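Local coordinates for DUF1460 domain-containing protein (PDB 2IM9) that is of unknown function but carries an N-acetylmuramoyl-L-alanine amidase-like domain of the papain-like peptidase clan, and so probably acts on amide bonds of cell-wall peptides, at residues 243-248 / 312-317; 239-244 / 270-275; 153-158 / 220-225; 55-60 / 100-105. All blocks are in the same frame, centred on the assembly; numbering follows the deposited sequence. Where two conformers were deposited one is given.

Contact 1: residues 243-248 / 312-317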
loop_
_atom_site.group_PDB
_atom_site.type_symbol
_atom_site.label_atom_id
_atom_site.label_comp_id
_atom_site.label_asym_id
_atom_site.label_seq_id
_atom_site.Cartn_x
_atom_site.Cartn_y
_atom_site.Cartn_z
ATOM N N ASN A 243 7.312 -10.386 -11.915
ATOM C CA ASN A 243 5.887 -10.181 -12.114
ATOM C C ASN A 243 5.137 -10.333 -10.788
ATOM O O ASN A 243 5.387 -11.284 -10.029
ATOM C CB ASN A 243 5.350 -11.172 -13.151
ATOM C CG ASN A 243 3.939 -10.841 -13.596
ATOM O OD1 ASN A 243 3.651 -9.715 -14.001
ATOM N ND2 ASN A 243 3.048 -11.828 -13.526
ATOM N N GLY A 244 4.238 -9.387 -10.512
ATOM C CA GLY A 244 3.403 -9.433 -9.307
ATOM C C GLY A 244 4.081 -8.871 -8.072
ATOM O O GLY A 244 3.530 -8.948 -6.973
ATOM N N ALA A 245 5.281 -8.302 -8.233
ATOM C CA ALA A 245 5.960 -7.702 -7.077
ATOM C C ALA A 245 5.230 -6.413 -6.652
ATOM O O ALA A 245 4.469 -5.822 -7.436
ATOM C CB ALA A 245 7.420 -7.409 -7.393
ATOM N N VAL A 246 5.436 -6.009 -5.400
ATOM C CA VAL A 246 4.941 -4.735 -4.905
ATOM C C VAL A 246 6.080 -3.734 -5.011
ATOM O O VAL A 246 7.185 -4.000 -4.497
ATOM C CB VAL A 246 4.481 -4.853 -3.423
ATOM C CG1 VAL A 246 4.157 -3.477 -2.855
ATOM C CG2 VAL A 246 3.261 -5.831 -3.312
ATOM N N ILE A 247 5.821 -2.615 -5.703
ATOM C CA ILE A 247 6.821 -1.538 -5.885
ATOM C C ILE A 247 6.424 -0.331 -5.052
ATOM O O ILE A 247 5.303 0.168 -5.199
ATOM C CB ILE A 247 6.884 -1.072 -7.369
ATOM C CG1 ILE A 247 7.319 -2.226 -8.278
ATOM C CG2 ILE A 247 7.834 0.106 -7.520
ATOM C CD1 ILE A 247 7.080 -1.904 -9.747
ATOM N N GLU A 248 7.323 0.107 -4.173
ATOM C CA GLU A 248 7.121 1.320 -3.369
ATOM C C GLU A 248 8.049 2.443 -3.814
ATOM O O GLU A 248 9.234 2.219 -4.102
ATOM C CB GLU A 248 7.326 1.020 -1.876
ATOM C CG GLU A 248 6.294 0.045 -1.329
ATOM C CD GLU A 248 6.622 -0.539 0.039
ATOM O OE1 GLU A 248 7.718 -0.269 0.576
ATOM O OE2 GLU A 248 5.748 -1.259 0.576
ATOM N N ILE A 312 13.303 3.091 -5.761
ATOM C CA ILE A 312 12.200 2.151 -5.497
ATOM C C ILE A 312 12.574 0.976 -4.581
ATOM O O ILE A 312 13.708 0.527 -4.575
ATOM C CB ILE A 312 11.644 1.566 -6.816
ATOM C CG1 ILE A 312 12.717 0.797 -7.603
ATOM C CG2 ILE A 312 10.978 2.679 -7.637
ATOM C CD1 ILE A 312 12.157 0.087 -8.860
ATOM N N ASN A 313 11.589 0.480 -3.840
ATOM C CA ASN A 313 11.732 -0.720 -3.009
ATOM C C ASN A 313 10.876 -1.803 -3.644
ATOM O O ASN A 313 9.806 -1.506 -4.181
ATOM C CB ASN A 313 11.298 -0.405 -1.560
ATOM C CG ASN A 313 11.230 -1.638 -0.666
ATOM O OD1 ASN A 313 10.257 -2.399 -0.691
ATOM N ND2 ASN A 313 12.243 -1.818 0.152
ATOM N N ILE A 314 11.363 -3.047 -3.593
ATOM C CA ILE A 314 10.660 -4.170 -4.229
ATOM C C ILE A 314 10.432 -5.285 -3.214
ATOM O O ILE A 314 11.367 -5.747 -2.559
ATOM C CB ILE A 314 11.449 -4.747 -5.447
ATOM C CG1 ILE A 314 11.823 -3.648 -6.462
ATOM C CG2 ILE A 314 10.635 -5.826 -6.167
ATOM C CD1 ILE A 314 13.154 -2.975 -6.199
ATOM N N GLN A 315 9.172 -5.718 -3.106
ATOM C CA GLN A 315 8.792 -6.830 -2.240
ATOM C C GLN A 315 8.037 -7.868 -3.044
ATOM O O GLN A 315 7.388 -7.547 -4.046
ATOM C CB GLN A 315 7.885 -6.332 -1.133
ATOM C CG GLN A 315 8.616 -5.501 -0.100
ATOM C CD GLN A 315 7.683 -5.058 0.971
ATOM O OE1 GLN A 315 6.835 -4.181 0.743
ATOM N NE2 GLN A 315 7.800 -5.668 2.150
ATOM N N VAL A 316 8.130 -9.124 -2.625
ATOM C CA VAL A 316 7.361 -10.186 -3.272
ATOM C C VAL A 316 6.479 -10.865 -2.241
ATOM O O VAL A 316 6.732 -10.774 -1.043
ATOM C CB VAL A 316 8.239 -11.241 -3.965
ATOM C CG1 VAL A 316 9.042 -10.613 -5.109
ATOM C CG2 VAL A 316 9.173 -11.905 -2.957
ATOM N N VAL A 317 5.415 -11.494 -2.719
ATOM C CA VAL A 317 4.471 -12.192 -1.861
ATOM C C VAL A 317 4.988 -13.620 -1.711
ATOM O O VAL A 317 5.327 -14.260 -2.705
ATOM C CB VAL A 317 3.061 -12.199 -2.483
ATOM C CG1 VAL A 317 2.098 -13.129 -1.703
ATOM C CG2 VAL A 317 2.515 -10.787 -2.568
HETATM O O HOH W 1 4.719 -11.137 -5.587
HETATM O O HOH W 2 7.774 -2.721 -1.792
#

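Contact 2: residues 239-244 / 270-275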
loop_
_atom_site.group_PDB
_atom_site.type_symbol
_atom_site.label_atom_id
_atom_site.label_comp_id
_atom_site.label_asym_id
_atom_site.label_seq_id
_atom_site.Cartn_x
_atom_site.Cartn_y
_atom_site.Cartn_z
ATOM N N SER A 239 14.975 -5.859 -15.492
ATOM C CA SER A 239 14.562 -7.225 -15.840
ATOM C C SER A 239 14.454 -8.168 -14.633
ATOM O O SER A 239 13.867 -9.250 -14.751
ATOM C CB SER A 239 15.546 -7.819 -16.850
ATOM O OG SER A 239 16.756 -8.187 -16.203
ATOM N N GLN A 240 15.036 -7.773 -13.497
ATOM C CA GLN A 240 15.019 -8.609 -12.295
ATOM C C GLN A 240 13.817 -8.356 -11.386
ATOM O O GLN A 240 13.642 -9.039 -10.373
ATOM C CB GLN A 240 16.314 -8.453 -11.485
ATOM C CG GLN A 240 17.549 -8.966 -12.205
ATOM C CD GLN A 240 18.816 -8.535 -11.494
ATOM O OE1 GLN A 240 19.098 -8.983 -10.385
ATOM N NE2 GLN A 240 19.575 -7.649 -12.122
ATOM N N ILE A 241 12.998 -7.374 -11.739
ATOM C CA ILE A 241 11.799 -7.091 -10.959
ATOM C C ILE A 241 10.770 -8.152 -11.371
ATOM O O ILE A 241 10.416 -8.236 -12.549
ATOM C CB ILE A 241 11.286 -5.668 -11.253
ATOM C CG1 ILE A 241 12.362 -4.625 -10.880
ATOM C CG2 ILE A 241 9.948 -5.421 -10.544
ATOM C CD1 ILE A 241 12.018 -3.176 -11.245
ATOM N N PRO A 242 10.308 -8.982 -10.413
ATOM C CA PRO A 242 9.412 -10.106 -10.731
ATOM C C PRO A 242 7.989 -9.662 -11.028
ATOM O O PRO A 242 7.509 -8.707 -10.446
ATOM C CB PRO A 242 9.399 -10.939 -9.438
ATOM C CG PRO A 242 10.383 -10.348 -8.528
ATOM C CD PRO A 242 10.629 -8.925 -8.980
ATOM N N ASN A 243 7.312 -10.386 -11.915
ATOM C CA ASN A 243 5.887 -10.181 -12.114
ATOM C C ASN A 243 5.137 -10.333 -10.788
ATOM O O ASN A 243 5.387 -11.284 -10.029
ATOM C CB ASN A 243 5.350 -11.172 -13.151
ATOM C CG ASN A 243 3.939 -10.841 -13.596
ATOM O OD1 ASN A 243 3.651 -9.715 -14.001
ATOM N ND2 ASN A 243 3.048 -11.828 -13.526
ATOM N N GLY A 244 4.238 -9.387 -10.512
ATOM C CA GLY A 244 3.403 -9.433 -9.307
ATOM C C GLY A 244 4.081 -8.871 -8.072
ATOM O O GLY A 244 3.530 -8.948 -6.973
ATOM N N GLY A 270 2.365 0.278 -5.744
ATOM C CA GLY A 270 1.553 -0.408 -6.759
ATOM C C GLY A 270 2.236 -1.720 -7.094
ATOM O O GLY A 270 3.161 -2.141 -6.379
ATOM N N PHE A 271 1.806 -2.354 -8.184
ATOM C CA PHE A 271 2.345 -3.647 -8.588
ATOM C C PHE A 271 3.189 -3.552 -9.848
ATOM O O PHE A 271 2.931 -2.698 -10.715
ATOM C CB PHE A 271 1.210 -4.638 -8.879
ATOM C CG PHE A 271 0.375 -4.982 -7.678
ATOM C CD1 PHE A 271 0.854 -5.849 -6.707
ATOM C CD2 PHE A 271 -0.893 -4.430 -7.519
ATOM C CE1 PHE A 271 0.081 -6.173 -5.587
ATOM C CE2 PHE A 271 -1.678 -4.747 -6.405
ATOM C CZ PHE A 271 -1.189 -5.625 -5.435
ATOM N N ALA A 272 4.204 -4.404 -9.911
ATOM C CA ALA A 272 4.995 -4.617 -11.123
ATOM C C ALA A 272 4.288 -5.680 -11.930
ATOM O O ALA A 272 4.110 -6.795 -11.450
ATOM C CB ALA A 272 6.417 -5.097 -10.766
ATOM N N ILE A 273 3.902 -5.357 -13.162
ATOM C CA ILE A 273 3.214 -6.339 -14.002
ATOM C C ILE A 273 3.894 -6.392 -15.375
ATOM O O ILE A 273 3.966 -5.374 -16.052
ATOM C CB ILE A 273 1.705 -5.984 -14.193
ATOM C CG1 ILE A 273 0.959 -5.864 -12.849
ATOM C CG2 ILE A 273 1.018 -7.015 -15.135
ATOM C CD1 ILE A 273 0.779 -7.199 -12.059
ATOM N N TRP A 274 4.379 -7.570 -15.760
ATOM C CA TRP A 274 4.996 -7.770 -17.080
ATOM C C TRP A 274 3.908 -8.124 -18.104
ATOM O O TRP A 274 3.145 -9.067 -17.898
ATOM C CB TRP A 274 6.008 -8.896 -17.034
ATOM C CG TRP A 274 7.287 -8.520 -16.363
ATOM C CD1 TRP A 274 7.599 -8.661 -15.034
ATOM C CD2 TRP A 274 8.423 -7.923 -16.987
ATOM N NE1 TRP A 274 8.881 -8.190 -14.804
ATOM C CE2 TRP A 274 9.399 -7.725 -15.985
ATOM C CE3 TRP A 274 8.715 -7.531 -18.305
ATOM C CZ2 TRP A 274 10.654 -7.169 -16.263
ATOM C CZ3 TRP A 274 9.955 -6.973 -18.576
ATOM C CH2 TRP A 274 10.906 -6.789 -17.561
ATOM N N ILE A 275 3.864 -7.378 -19.210
ATOM C CA ILE A 275 2.884 -7.640 -20.277
ATOM C C ILE A 275 3.604 -7.479 -21.590
ATOM O O ILE A 275 4.147 -6.414 -21.880
ATOM C CB ILE A 275 1.700 -6.657 -20.262
ATOM C CG1 ILE A 275 0.935 -6.701 -18.929
ATOM C CG2 ILE A 275 0.729 -6.913 -21.474
ATOM C CD1 ILE A 275 0.065 -5.444 -18.697
#

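Contact 3: residues 153-158 / 220-225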
loop_
_atom_site.group_PDB
_atom_site.type_symbol
_atom_site.label_atom_id
_atom_site.label_comp_id
_atom_site.label_asym_id
_atom_site.label_seq_id
_atom_site.Cartn_x
_atom_site.Cartn_y
_atom_site.Cartn_z
ATOM N N ASP A 153 11.220 -8.536 1.344
ATOM C CA ASP A 153 11.896 -7.436 0.657
ATOM C C ASP A 153 13.034 -8.058 -0.147
ATOM O O ASP A 153 13.937 -8.703 0.426
ATOM C CB ASP A 153 12.420 -6.429 1.695
ATOM C CG ASP A 153 12.961 -5.139 1.076
ATOM O OD1 ASP A 153 13.602 -5.215 0.003
ATOM O OD2 ASP A 153 12.778 -4.054 1.683
ATOM N N ILE A 154 12.983 -7.892 -1.463
ATOM C CA ILE A 154 14.027 -8.420 -2.342
ATOM C C ILE A 154 14.868 -7.339 -3.028
ATOM O O ILE A 154 15.646 -7.640 -3.941
ATOM C CB ILE A 154 13.453 -9.398 -3.382
ATOM C CG1 ILE A 154 12.492 -8.700 -4.352
ATOM C CG2 ILE A 154 12.760 -10.570 -2.670
ATOM C CD1 ILE A 154 12.438 -9.388 -5.699
ATOM N N THR A 155 14.740 -6.093 -2.565
ATOM C CA THR A 155 15.435 -4.951 -3.173
ATOM C C THR A 155 16.927 -5.204 -3.395
ATOM O O THR A 155 17.446 -4.977 -4.502
ATOM C CB THR A 155 15.225 -3.676 -2.331
ATOM O OG1 THR A 155 13.815 -3.524 -2.061
ATOM C CG2 THR A 155 15.754 -2.440 -3.058
ATOM N N PHE A 156 17.611 -5.696 -2.360
ATOM C CA PHE A 156 19.062 -5.928 -2.481
ATOM C C PHE A 156 19.435 -7.048 -3.460
ATOM O O PHE A 156 20.580 -7.098 -3.921
ATOM C CB PHE A 156 19.711 -6.206 -1.120
ATOM C CG PHE A 156 20.178 -4.968 -0.412
ATOM C CD1 PHE A 156 19.341 -4.297 0.474
ATOM C CD2 PHE A 156 21.475 -4.477 -0.623
ATOM C CE1 PHE A 156 19.785 -3.142 1.133
ATOM C CE2 PHE A 156 21.928 -3.322 0.032
ATOM C CZ PHE A 156 21.086 -2.660 0.911
ATOM N N SER A 157 18.499 -7.952 -3.743
ATOM C CA SER A 157 18.761 -9.067 -4.657
ATOM C C SER A 157 18.774 -8.636 -6.127
ATOM O O SER A 157 19.078 -9.440 -7.020
ATOM C CB SER A 157 17.730 -10.176 -4.465
ATOM O OG SER A 157 16.526 -9.838 -5.136
ATOM N N ILE A 158 18.431 -7.383 -6.385
ATOM C CA ILE A 158 18.457 -6.863 -7.741
ATOM C C ILE A 158 19.846 -6.274 -7.932
ATOM O O ILE A 158 20.136 -5.179 -7.463
ATOM C CB ILE A 158 17.318 -5.866 -7.989
ATOM C CG1 ILE A 158 15.980 -6.618 -7.898
ATOM C CG2 ILE A 158 17.468 -5.196 -9.372
ATOM C CD1 ILE A 158 14.830 -5.764 -7.624
ATOM N N PRO A 220 15.273 -0.396 2.215
ATOM C CA PRO A 220 16.172 -0.508 1.064
ATOM C C PRO A 220 15.555 0.118 -0.179
ATOM O O PRO A 220 14.323 0.068 -0.360
ATOM C CB PRO A 220 16.319 -2.025 0.882
ATOM C CG PRO A 220 16.008 -2.593 2.246
ATOM C CD PRO A 220 14.873 -1.726 2.720
ATOM N N TYR A 221 16.384 0.710 -1.030
ATOM C CA TYR A 221 15.872 1.186 -2.325
ATOM C C TYR A 221 16.949 1.126 -3.384
ATOM O O TYR A 221 18.148 1.303 -3.092
ATOM C CB TYR A 221 15.247 2.599 -2.241
ATOM C CG TYR A 221 16.236 3.734 -2.041
ATOM C CD1 TYR A 221 16.658 4.519 -3.125
ATOM C CD2 TYR A 221 16.743 4.037 -0.771
ATOM C CE1 TYR A 221 17.559 5.584 -2.949
ATOM C CE2 TYR A 221 17.685 5.092 -0.601
ATOM C CZ TYR A 221 18.067 5.851 -1.686
ATOM O OH TYR A 221 18.966 6.898 -1.512
ATOM N N ILE A 222 16.507 0.839 -4.610
ATOM C CA ILE A 222 17.394 0.909 -5.764
ATOM C C ILE A 222 17.320 2.344 -6.242
ATOM O O ILE A 222 16.241 2.831 -6.594
ATOM C CB ILE A 222 16.926 -0.004 -6.890
ATOM C CG1 ILE A 222 16.862 -1.462 -6.421
ATOM C CG2 ILE A 222 17.897 0.059 -8.085
ATOM C CD1 ILE A 222 16.178 -2.347 -7.430
ATOM N N PRO A 223 18.464 3.040 -6.247
ATOM C CA PRO A 223 18.505 4.456 -6.599
ATOM C C PRO A 223 18.381 4.719 -8.102
ATOM O O PRO A 223 18.798 3.882 -8.916
ATOM C CB PRO A 223 19.905 4.868 -6.140
ATOM C CG PRO A 223 20.700 3.671 -6.285
ATOM C CD PRO A 223 19.804 2.534 -5.892
ATOM N N PHE A 224 17.852 5.890 -8.455
ATOM C CA PHE A 224 17.742 6.292 -9.857
ATOM C C PHE A 224 19.116 6.442 -10.500
ATOM O O PHE A 224 19.254 6.274 -11.716
ATOM C CB PHE A 224 16.942 7.587 -10.028
ATOM C CG PHE A 224 15.480 7.463 -9.685
ATOM C CD1 PHE A 224 14.794 6.268 -9.873
ATOM C CD2 PHE A 224 14.784 8.568 -9.183
ATOM C CE1 PHE A 224 13.443 6.164 -9.560
ATOM C CE2 PHE A 224 13.440 8.486 -8.887
ATOM C CZ PHE A 224 12.758 7.269 -9.061
ATOM N N THR A 225 20.125 6.745 -9.690
ATOM C CA THR A 225 21.498 6.833 -10.202
ATOM C C THR A 225 21.960 5.489 -10.784
ATOM O O THR A 225 22.861 5.450 -11.643
ATOM C CB THR A 225 22.484 7.294 -9.118
ATOM O OG1 THR A 225 22.410 6.399 -7.996
ATOM C CG2 THR A 225 22.155 8.714 -8.684
#

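Contact 4: residues 55-60 / 100-105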
loop_
_atom_site.group_PDB
_atom_site.type_symbol
_atom_site.label_atom_id
_atom_site.label_comp_id
_atom_site.label_asym_id
_atom_site.label_seq_id
_atom_site.Cartn_x
_atom_site.Cartn_y
_atom_site.Cartn_z
ATOM N N ASP A 55 0.340 -14.822 -10.957
ATOM C CA ASP A 55 -0.718 -14.753 -11.963
ATOM C C ASP A 55 -2.063 -14.377 -11.346
ATOM O O ASP A 55 -2.843 -13.667 -11.969
ATOM C CB ASP A 55 -0.833 -16.061 -12.767
ATOM C CG ASP A 55 0.293 -16.220 -13.821
ATOM O OD1 ASP A 55 1.025 -15.247 -14.123
ATOM O OD2 ASP A 55 0.438 -17.337 -14.360
ATOM N N ARG A 56 -2.331 -14.847 -10.133
ATOM C CA ARG A 56 -3.526 -14.394 -9.397
ATOM C C ARG A 56 -3.505 -12.872 -9.174
ATOM O O ARG A 56 -4.484 -12.161 -9.409
ATOM C CB ARG A 56 -3.610 -15.118 -8.056
ATOM C CG ARG A 56 -4.079 -16.562 -8.190
ATOM C CD ARG A 56 -4.160 -17.260 -6.835
ATOM N NE ARG A 56 -5.190 -16.687 -5.961
ATOM C CZ ARG A 56 -6.469 -17.072 -5.926
ATOM N NH1 ARG A 56 -6.923 -18.044 -6.733
ATOM N NH2 ARG A 56 -7.300 -16.486 -5.075
ATOM N N ILE A 57 -2.369 -12.385 -8.696
ATOM C CA ILE A 57 -2.197 -10.945 -8.469
ATOM C C ILE A 57 -2.389 -10.193 -9.774
ATOM O O ILE A 57 -3.031 -9.161 -9.791
ATOM C CB ILE A 57 -0.807 -10.628 -7.863
ATOM C CG1 ILE A 57 -0.717 -11.131 -6.425
ATOM C CG2 ILE A 57 -0.462 -9.093 -7.976
ATOM C CD1 ILE A 57 0.688 -11.195 -5.895
ATOM N N SER A 58 -1.826 -10.708 -10.874
ATOM C CA SER A 58 -1.977 -10.025 -12.158
ATOM C C SER A 58 -3.437 -9.985 -12.598
ATOM O O SER A 58 -3.925 -8.941 -13.005
ATOM C CB SER A 58 -1.096 -10.657 -13.245
ATOM O OG SER A 58 -1.241 -9.962 -14.482
ATOM N N GLN A 59 -4.129 -11.122 -12.507
ATOM C CA GLN A 59 -5.520 -11.206 -12.928
ATOM C C GLN A 59 -6.434 -10.336 -12.093
ATOM O O GLN A 59 -7.233 -9.584 -12.633
ATOM C CB GLN A 59 -5.978 -12.661 -12.902
ATOM C CG GLN A 59 -5.338 -13.474 -14.033
ATOM C CD GLN A 59 -5.806 -14.917 -14.071
ATOM O OE1 GLN A 59 -6.891 -15.245 -13.577
ATOM N NE2 GLN A 59 -4.992 -15.788 -14.672
ATOM N N ILE A 60 -6.276 -10.402 -10.770
ATOM C CA ILE A 60 -7.133 -9.628 -9.860
ATOM C C ILE A 60 -6.854 -8.120 -9.961
ATOM O O ILE A 60 -7.775 -7.303 -10.027
ATOM C CB ILE A 60 -6.980 -10.130 -8.417
ATOM C CG1 ILE A 60 -7.512 -11.562 -8.336
ATOM C CG2 ILE A 60 -7.719 -9.208 -7.413
ATOM C CD1 ILE A 60 -7.027 -12.339 -7.122
ATOM N N ASN A 100 -3.681 -3.426 -0.871
ATOM C CA ASN A 100 -4.237 -4.257 0.201
ATOM C C ASN A 100 -5.392 -5.134 -0.279
ATOM O O ASN A 100 -5.492 -6.316 0.084
ATOM C CB ASN A 100 -4.744 -3.366 1.334
ATOM C CG ASN A 100 -3.643 -2.980 2.303
ATOM O OD1 ASN A 100 -2.725 -3.753 2.544
ATOM N ND2 ASN A 100 -3.747 -1.785 2.880
ATOM N N THR A 101 -6.269 -4.547 -1.077
ATOM C CA THR A 101 -7.440 -5.285 -1.558
ATOM C C THR A 101 -7.004 -6.394 -2.524
ATOM O O THR A 101 -7.413 -7.550 -2.374
ATOM C CB THR A 101 -8.449 -4.361 -2.220
ATOM O OG1 THR A 101 -8.876 -3.394 -1.251
ATOM C CG2 THR A 101 -9.644 -5.167 -2.696
ATOM N N VAL A 102 -6.141 -6.057 -3.478
ATOM C CA VAL A 102 -5.676 -7.060 -4.448
ATOM C C VAL A 102 -4.951 -8.224 -3.751
ATOM O O VAL A 102 -5.259 -9.395 -4.014
ATOM C CB VAL A 102 -4.782 -6.444 -5.545
ATOM C CG1 VAL A 102 -4.126 -7.567 -6.376
ATOM C CG2 VAL A 102 -5.618 -5.513 -6.432
ATOM N N LEU A 103 -4.005 -7.902 -2.865
ATOM C CA LEU A 103 -3.264 -8.937 -2.144
ATOM C C LEU A 103 -4.185 -9.851 -1.349
ATOM O O LEU A 103 -4.045 -11.075 -1.408
ATOM C CB LEU A 103 -2.209 -8.325 -1.217
ATOM C CG LEU A 103 -1.002 -7.717 -1.929
ATOM C CD1 LEU A 103 -0.072 -7.076 -0.888
ATOM C CD2 LEU A 103 -0.275 -8.757 -2.793
ATOM N N SER A 104 -5.132 -9.262 -0.622
ATOM C CA SER A 104 -6.047 -10.051 0.203
ATOM C C SER A 104 -6.971 -10.927 -0.643
ATOM O O SER A 104 -7.249 -12.058 -0.252
ATOM C CB SER A 104 -6.839 -9.155 1.159
ATOM O OG SER A 104 -5.950 -8.410 1.984
ATOM N N LEU A 105 -7.432 -10.432 -1.793
ATOM C CA LEU A 105 -8.213 -11.273 -2.726
ATOM C C LEU A 105 -7.342 -12.416 -3.264
ATOM O O LEU A 105 -7.792 -13.559 -3.353
ATOM C CB LEU A 105 -8.778 -10.458 -3.902
ATOM C CG LEU A 105 -9.942 -9.512 -3.560
ATOM C CD1 LEU A 105 -10.112 -8.436 -4.622
ATOM C CD2 LEU A 105 -11.241 -10.319 -3.375
#

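Contact 1: residues 243-248 / 312-317
Gly-244 O and Val-317 N are joined through a water, which donates to the carbonyl and accepts from the amide. Ala-245 sets its CB against Ile-314 CG2 at 3.8 Å. Val-246 faces Gln-315 as a hydrogen-bonded antiparallel pair, with Val-246 N to Gln-315 O at 2.8 Å and Gln-315 N to Val-246 O at 3.0 Å. A second water lies beside Val-246 O and 2.7 Å from Asn-313 OD1. Strands 246-254 and 311-317 are neighbours in the antiparallel sheet of the amidase-like domain, and helix 137-147 covers the face bearing Glu-248 and Gln-315. Ile-247, on the other face, forms a non-hydrogen-bonded pair with Ile-314; its CG2, anti to the backbone N, reaches diagonally to Ile-312 CG2 at 4.1 Å, while its CA-H points at Asn-313 O. Glu-248 and Asn-313 form the next hydrogen-bonded pair: Glu-248 N to Asn-313 O is 3.0 Å and Asn-313 N to Glu-248 O is 2.9 Å. Their side chains lie alongside each other, carboxylate and amide planes 22° apart, but each finds its partner beyond: Asn-142 ND2 donates to Glu-248 OE1, and Asn-313 ND2 donates to Asp-153 OD2.

Contact 2: residues 239-244 / 270-275
Trp-274 turns the pyrrole edge of its indole to the backbone of 239-244, and the carbonyl of Ile-241 lies almost exactly in the ring plane. NE1 donates to Ile-241 O over 2.7 Å, meeting the oxygen nearly head-on with a C=O...N angle of 162°, a straight bond that should fix the rotation of the ring. Along the same edge, Trp-274 CD1 lies 3.6 Å from Asn-243 N, while at the benzo end CZ2 approaches Ser-239 CA at 3.9 Å. The Asn-243 side chain reaches the strand beside the ring: with CG anti to the backbone N (chi1 -169°), its OD1 accepts from Trp-274 N at 2.9 Å, the donor tilted 25° from the amide plane. The tryptophan is thus gripped through both its indole and its backbone nitrogen. Deeper in, Ala-272 points its CB at the loop and meets Ile-241 CG2 at 3.6 Å. Beside it, Gly-244 gives its N-H to Ala-272 O at 2.8 Å. Asn-243 OD1 acts here in place of a main-chain carbonyl, carrying the pairing with strand 264-275 back into the loop that leads to strand 246-254, its antiparallel neighbour in the main sheet of the amidase-like domain.

Contact 3: residues 153-158 / 220-225
Pro-220 packs against the Asx turn of 153-155, in which Asp-153 OD1 accepts from Thr-155 N at 2.9 Å just before a single 3-10 turn spanning 155-157. No hydrogen bond joins the two segments; methyl, ring and carboxylate contacts do the work. The buried part is aliphatic, built on Thr-155, Ile-158 and Ile-222. A chi1 of -50° puts Thr-155 OG1 beside the backbone N and leaves CG2 anti to it, which drives this methyl between the strand residues: it meets Tyr-221 CA and, at 3.7 Å, Ile-222 CG1. Farther along, Ile-222 CD1 sits among CB, CG2 and CD1 of Ile-158, 3.7 Å from Ile-158 CD1, the two side chains crossing at about a right angle. On the solvent side Pro-220 is still closely met, by Thr-155 CB among others, but Phe-156 and Asp-153 are partly exposed. Here Pro-220 CB lies 3.7 Å from Phe-156 CE1, the phenyl also meeting the ring of Tyr-169. At another side of the proline ring, Asp-153 OD2 comes to 3.3 Å from Pro-220 CD. Strand 311-317 ties both segments together from its own side, as Asn-313 ND2 donates to Pro-220 O. Thr-155 OG1 accepts from Ile-314 N, and its own proton goes to Asp-153 OD1 over 2.7 Å, on the syn side and 25° out of the carboxylate plane.

Contact 4: residues 55-60 / 100-105
Ile-60 points straight at helix 95-107 and lies between Val-102 and Leu-105. Its chi1 of -65° sets CG2 anti to the backbone N, and this branch does most of the touching, reaching Leu-105 CD1 at 3.8 Å and Val-102 CG1 at 4.1 Å. The other branch runs on to CD1, which rests on the backbone of Leu-105, with Ile-60 CD1 to Leu-105 C at 3.9 Å. Val-102 answers with its own CG1 anti to the backbone N (chi1 170°), which places that methyl against the opposing helix, 3.9 Å from Ile-57 O and near Ile-57 CG2. One turn before Ile-60, Ile-57 sends its extended CG1 branch the other way along the interface, so that its CD1 meets Leu-103 CD2 at 4.1 Å. Five aliphatic residues, two from helix 53-63 and three from helix 95-107, therefore make up an apolar interface. Arg-56 leaves it at the other edge: a bend at chi3 swings the guanidinium toward the C-terminal part of helix 95-107. There NE donates to Ala-106 O, while NH2 makes a weak, long bond of 3.4 Å to Leu-105 O, which lies at the guanidinium edge and also accepts from Tyr-42 OH. The short helical segments cross at 130°, with axes 9.2 Å apart. Helix 27-45 covers Arg-56, Ile-60 and Leu-105, helix 111-122 backs Leu-105 through Phe-114, and Phe-271 of strand 264-275 packs against Ile-57, Val-102 and Leu-103, seating the helix pair on the sheet.

Contacts 1 and 4 are buried, whereas contacts 2 and 3 lie farther out and are partly open to solvent. Contact 1 shares Asn-243 and Gly-244 with contact 2, and its strand 311-317 also adjoins strand 214-223 of contact 3, so these three hold one and the same sheet. Their chemistry differs: a regular backbone ladder in contact 1, a mix of backbone and side-chain hydrogen bonds in contact 2, and apolar packing beside a turn in contact 3. Contact 4 is almost wholly aliphatic and joins helices; it touches contact 2 through Phe-271 and contact 1 through Val-317, but its nearest atoms stay about 12 Å from contact 3.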